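Glyoxalase family protein (Bacillus cereus, PDB 1SS4) is of unknown function, but belongs to the metal-binding glyoxalase (vicinal oxygen chelate) family and may have an activity like that of methylmalonyl-CoA epimerase. Local coordinates at residues A[87-98]-A[135-143]. Sequence-based numbering, arbitrary orientation.
Sequences RTAPVNALGYLR and YIRGVEGIL. With FMT (formic acid), chain F.
Arg137 reaches across to the 87-91 loop with a flat guanidinium whose rim is ringed by oxygens. Its NH2 donates to Ala89 O at 2.8 Å, tilted from the carbonyl plane, while NH1 gives an almost straight bond (169°) to Gly141 O in the turn that follows its strand. A bend at chi2 (-101°) turns the edge of the group to the carbonyl of Ala89, and its remaining edge, NE with NH2, grips a formic acid molecule, probably from the crystallisation liquor. Between the backbones, a water joins Arg87 O (2.7 Å) to Leu143 N.

The salt bridge lies at the other end: Arg87 NH1 meets Glu140 OE1 at 2.9 Å. The carboxylate oxygen sits in the guanidinium plane, yet the nitrogen comes from above the carboxylate, the two planes being 73° apart. Both groups are held further, Arg87 by Asp85 and Glu20, Glu140 by the backbone N-H groups of Glu20 and Ser21.

Apolar contacts fill the inner side. Leu143 CD2 presses on Leu97 CD1 at 3.5 Å, closer than usual van der Waals contact, with Val91 CG2 nearby. Val91 CG1 touches the Tyr135 ring at its CE1 edge. Arg98 NE lies 3.6 Å from Tyr135 OH, the guanidinium standing almost perpendicular to the ring; Arg98 NH1 bonds to Asn14 of the second subunit.

Strands 95-103 and 143-149 run parallel here, in a mixed four-stranded sheet of order 1-4-3-2, as in the βαβββ modules of the vicinal oxygen chelate fold; the loop leading into strand 95-103, where the sheet continues into the second subunit, packs against the turn between strands 131-137 and 143-149.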
loop_
_atom_site.group_PDB
_atom_site.type_symbol
_atom_site.label_atom_id
_atom_site.label_comp_id
_atom_site.label_asym_id
_atom_site.label_seq_id
_atom_site.Cartn_x
_atom_site.Cartn_y
_atom_site.Cartn_z
ATOM N N ARG A 87 9.721 -4.703 6.835
ATOM C CA ARG A 87 9.999 -3.297 6.543
ATOM C C ARG A 87 11.189 -3.137 5.605
ATOM O O ARG A 87 11.172 -2.267 4.745
ATOM C CB ARG A 87 10.282 -2.527 7.828
ATOM C CG ARG A 87 9.057 -2.246 8.675
ATOM C CD ARG A 87 9.496 -1.637 10.021
ATOM N NE ARG A 87 10.471 -2.482 10.720
ATOM C CZ ARG A 87 11.125 -2.123 11.828
ATOM N NH1 ARG A 87 10.914 -0.923 12.382
ATOM N NH2 ARG A 87 11.992 -2.958 12.385
ATOM N N THR A 88 12.211 -3.973 5.767
ATOM C CA THR A 88 13.380 -3.873 4.903
ATOM C C THR A 88 13.484 -5.030 3.905
ATOM O O THR A 88 14.575 -5.446 3.537
ATOM C CB THR A 88 14.690 -3.749 5.752
ATOM O OG1 THR A 88 14.663 -4.683 6.835
ATOM C CG2 THR A 88 14.817 -2.328 6.339
ATOM N N ALA A 89 12.341 -5.546 3.466
ATOM C CA ALA A 89 12.330 -6.649 2.509
ATOM C C ALA A 89 13.023 -6.207 1.227
ATOM O O ALA A 89 13.029 -5.011 0.892
ATOM C CB ALA A 89 10.876 -7.060 2.193
ATOM N N PRO A 90 13.643 -7.147 0.510
ATOM C CA PRO A 90 14.297 -6.720 -0.732
ATOM C C PRO A 90 13.264 -6.245 -1.757
ATOM O O PRO A 90 12.070 -6.570 -1.657
ATOM C CB PRO A 90 15.052 -7.968 -1.194
ATOM C CG PRO A 90 14.429 -9.099 -0.447
ATOM C CD PRO A 90 14.001 -8.527 0.876
ATOM N N VAL A 91 13.715 -5.458 -2.729
ATOM C CA VAL A 91 12.801 -4.973 -3.750
ATOM C C VAL A 91 12.211 -6.182 -4.486
ATOM O O VAL A 91 11.009 -6.216 -4.765
ATOM C CB VAL A 91 13.526 -4.059 -4.762
ATOM C CG1 VAL A 91 12.589 -3.692 -5.896
ATOM C CG2 VAL A 91 14.044 -2.801 -4.053
ATOM N N ASN A 92 13.050 -7.171 -4.794
ATOM C CA ASN A 92 12.561 -8.353 -5.503
ATOM C C ASN A 92 12.037 -9.419 -4.529
ATOM O O ASN A 92 12.644 -10.481 -4.328
ATOM C CB ASN A 92 13.658 -8.922 -6.449
ATOM C CG ASN A 92 14.974 -9.262 -5.723
ATOM O OD1 ASN A 92 15.404 -8.550 -4.803
ATOM N ND2 ASN A 92 15.625 -10.339 -6.157
ATOM N N ALA A 93 10.911 -9.088 -3.896
ATOM C CA ALA A 93 10.240 -9.976 -2.948
ATOM C C ALA A 93 8.756 -9.894 -3.226
ATOM O O ALA A 93 8.254 -8.867 -3.674
ATOM C CB ALA A 93 10.511 -9.544 -1.492
ATOM N N LEU A 94 8.054 -10.975 -2.951
ATOM C CA LEU A 94 6.615 -11.023 -3.164
ATOM C C LEU A 94 5.866 -10.295 -2.048
ATOM O O LEU A 94 6.238 -10.393 -0.878
ATOM C CB LEU A 94 6.160 -12.485 -3.259
ATOM C CG LEU A 94 6.732 -13.246 -4.468
ATOM C CD1 LEU A 94 6.847 -14.736 -4.148
ATOM C CD2 LEU A 94 5.861 -12.995 -5.706
ATOM N N GLY A 95 4.814 -9.569 -2.424
ATOM C CA GLY A 95 4.014 -8.832 -1.455
ATOM C C GLY A 95 4.069 -7.318 -1.673
ATOM O O GLY A 95 4.658 -6.838 -2.645
ATOM N N TYR A 96 3.421 -6.569 -0.782
ATOM C CA TYR A 96 3.398 -5.104 -0.892
ATOM C C TYR A 96 4.822 -4.610 -1.030
ATOM O O TYR A 96 5.708 -5.026 -0.285
ATOM C CB TYR A 96 2.736 -4.486 0.338
ATOM C CG TYR A 96 1.235 -4.659 0.332
ATOM C CD1 TYR A 96 0.440 -3.912 -0.543
ATOM C CD2 TYR A 96 0.609 -5.572 1.185
ATOM C CE1 TYR A 96 -0.915 -4.057 -0.573
ATOM C CE2 TYR A 96 -0.769 -5.731 1.168
ATOM C CZ TYR A 96 -1.524 -4.967 0.284
ATOM O OH TYR A 96 -2.882 -5.065 0.248
ATOM N N LEU A 97 5.042 -3.705 -1.980
ATOM C CA LEU A 97 6.395 -3.206 -2.228
ATOM C C LEU A 97 6.635 -1.767 -1.798
ATOM O O LEU A 97 7.489 -1.479 -0.937
ATOM C CB LEU A 97 6.724 -3.334 -3.728
ATOM C CG LEU A 97 8.110 -2.845 -4.152
ATOM C CD1 LEU A 97 9.168 -3.656 -3.459
ATOM C CD2 LEU A 97 8.283 -2.954 -5.688
ATOM N N ARG A 98 5.899 -0.851 -2.405
ATOM C CA ARG A 98 6.099 0.541 -2.051
ATOM C C ARG A 98 4.960 1.406 -2.530
ATOM O O ARG A 98 4.253 1.046 -3.468
ATOM C CB ARG A 98 7.392 1.041 -2.709
ATOM C CG ARG A 98 7.385 0.888 -4.258
ATOM C CD ARG A 98 7.171 2.228 -4.931
ATOM N NE ARG A 98 6.914 2.154 -6.371
ATOM C CZ ARG A 98 5.701 2.084 -6.904
ATOM N NH1 ARG A 98 4.629 2.061 -6.116
ATOM N NH2 ARG A 98 5.546 2.107 -8.219
ATOM N N TYR A 135 13.931 5.438 -5.631
ATOM C CA TYR A 135 13.402 4.651 -4.521
ATOM C C TYR A 135 14.218 5.101 -3.329
ATOM O O TYR A 135 15.430 5.282 -3.424
ATOM C CB TYR A 135 13.626 3.152 -4.717
ATOM C CG TYR A 135 12.565 2.422 -5.508
ATOM C CD1 TYR A 135 12.550 1.023 -5.549
ATOM C CD2 TYR A 135 11.596 3.112 -6.227
ATOM C CE1 TYR A 135 11.596 0.338 -6.286
ATOM C CE2 TYR A 135 10.646 2.439 -6.972
ATOM C CZ TYR A 135 10.654 1.049 -6.996
ATOM O OH TYR A 135 9.730 0.390 -7.763
ATOM N N ILE A 136 13.551 5.269 -2.203
ATOM C CA ILE A 136 14.197 5.707 -0.984
ATOM C C ILE A 136 13.755 4.815 0.146
ATOM O O ILE A 136 12.596 4.403 0.181
ATOM C CB ILE A 136 13.749 7.143 -0.624
ATOM C CG1 ILE A 136 14.239 8.117 -1.689
ATOM C CG2 ILE A 136 14.242 7.524 0.768
ATOM C CD1 ILE A 136 15.730 8.278 -1.698
ATOM N N ARG A 137 14.686 4.506 1.050
ATOM C CA ARG A 137 14.388 3.744 2.251
ATOM C C ARG A 137 14.172 4.869 3.267
ATOM O O ARG A 137 15.122 5.587 3.637
ATOM C CB ARG A 137 15.582 2.879 2.672
ATOM C CG ARG A 137 15.865 1.699 1.757
ATOM C CD ARG A 137 15.338 0.418 2.352
ATOM N NE ARG A 137 15.365 -0.709 1.420
ATOM C CZ ARG A 137 14.424 -1.645 1.386
ATOM N NH1 ARG A 137 13.408 -1.556 2.231
ATOM N NH2 ARG A 137 14.496 -2.662 0.523
ATOM N N GLY A 138 12.926 5.048 3.695
ATOM C CA GLY A 138 12.626 6.112 4.630
ATOM C C GLY A 138 12.614 5.685 6.078
ATOM O O GLY A 138 13.465 4.908 6.514
ATOM N N VAL A 139 11.641 6.196 6.830
ATOM C CA VAL A 139 11.523 5.855 8.239
ATOM C C VAL A 139 11.552 4.336 8.441
ATOM O O VAL A 139 10.840 3.586 7.769
ATOM C CB VAL A 139 10.243 6.467 8.865
ATOM C CG1 VAL A 139 8.997 5.903 8.191
ATOM C CG2 VAL A 139 10.234 6.212 10.377
ATOM N N GLU A 140 12.432 3.896 9.339
ATOM C CA GLU A 140 12.583 2.484 9.643
ATOM C C GLU A 140 12.835 1.607 8.410
ATOM O O GLU A 140 12.404 0.446 8.359
ATOM C CB GLU A 140 11.347 2.018 10.403
ATOM C CG GLU A 140 11.259 2.617 11.809
ATOM C CD GLU A 140 9.902 2.439 12.473
ATOM O OE1 GLU A 140 9.212 1.446 12.176
ATOM O OE2 GLU A 140 9.527 3.293 13.313
ATOM N N GLY A 141 13.540 2.165 7.432
ATOM C CA GLY A 141 13.867 1.447 6.206
ATOM C C GLY A 141 12.730 1.172 5.229
ATOM O O GLY A 141 12.937 0.510 4.207
ATOM N N ILE A 142 11.537 1.686 5.522
ATOM C CA ILE A 142 10.374 1.458 4.666
ATOM C C ILE A 142 10.558 2.023 3.253
ATOM O O ILE A 142 10.900 3.191 3.062
ATOM C CB ILE A 142 9.107 2.030 5.350
ATOM C CG1 ILE A 142 8.836 1.206 6.620
ATOM C CG2 ILE A 142 7.885 1.977 4.402
ATOM C CD1 ILE A 142 7.834 1.816 7.574
ATOM N N LEU A 143 10.317 1.174 2.262
ATOM C CA LEU A 143 10.475 1.550 0.862
ATOM C C LEU A 143 9.387 2.483 0.329
ATOM O O LEU A 143 8.189 2.180 0.404
ATOM C CB LEU A 143 10.530 0.293 -0.007
ATOM C CG LEU A 143 10.969 0.487 -1.461
ATOM C CD1 LEU A 143 12.433 0.913 -1.480
ATOM C CD2 LEU A 143 10.786 -0.837 -2.235
HETATM C C FMT F . 17.894 -1.992 -0.706
HETATM O O1 FMT F . 17.811 -1.058 0.158
HETATM O O2 FMT F . 16.870 -2.039 -1.465
HETATM O O HOH W 1 9.236 -1.401 3.005
HETATM O O HOH W 2 11.542 -3.005 1.471
HETATM O O HOH W 3 7.956 2.242 -10.027
#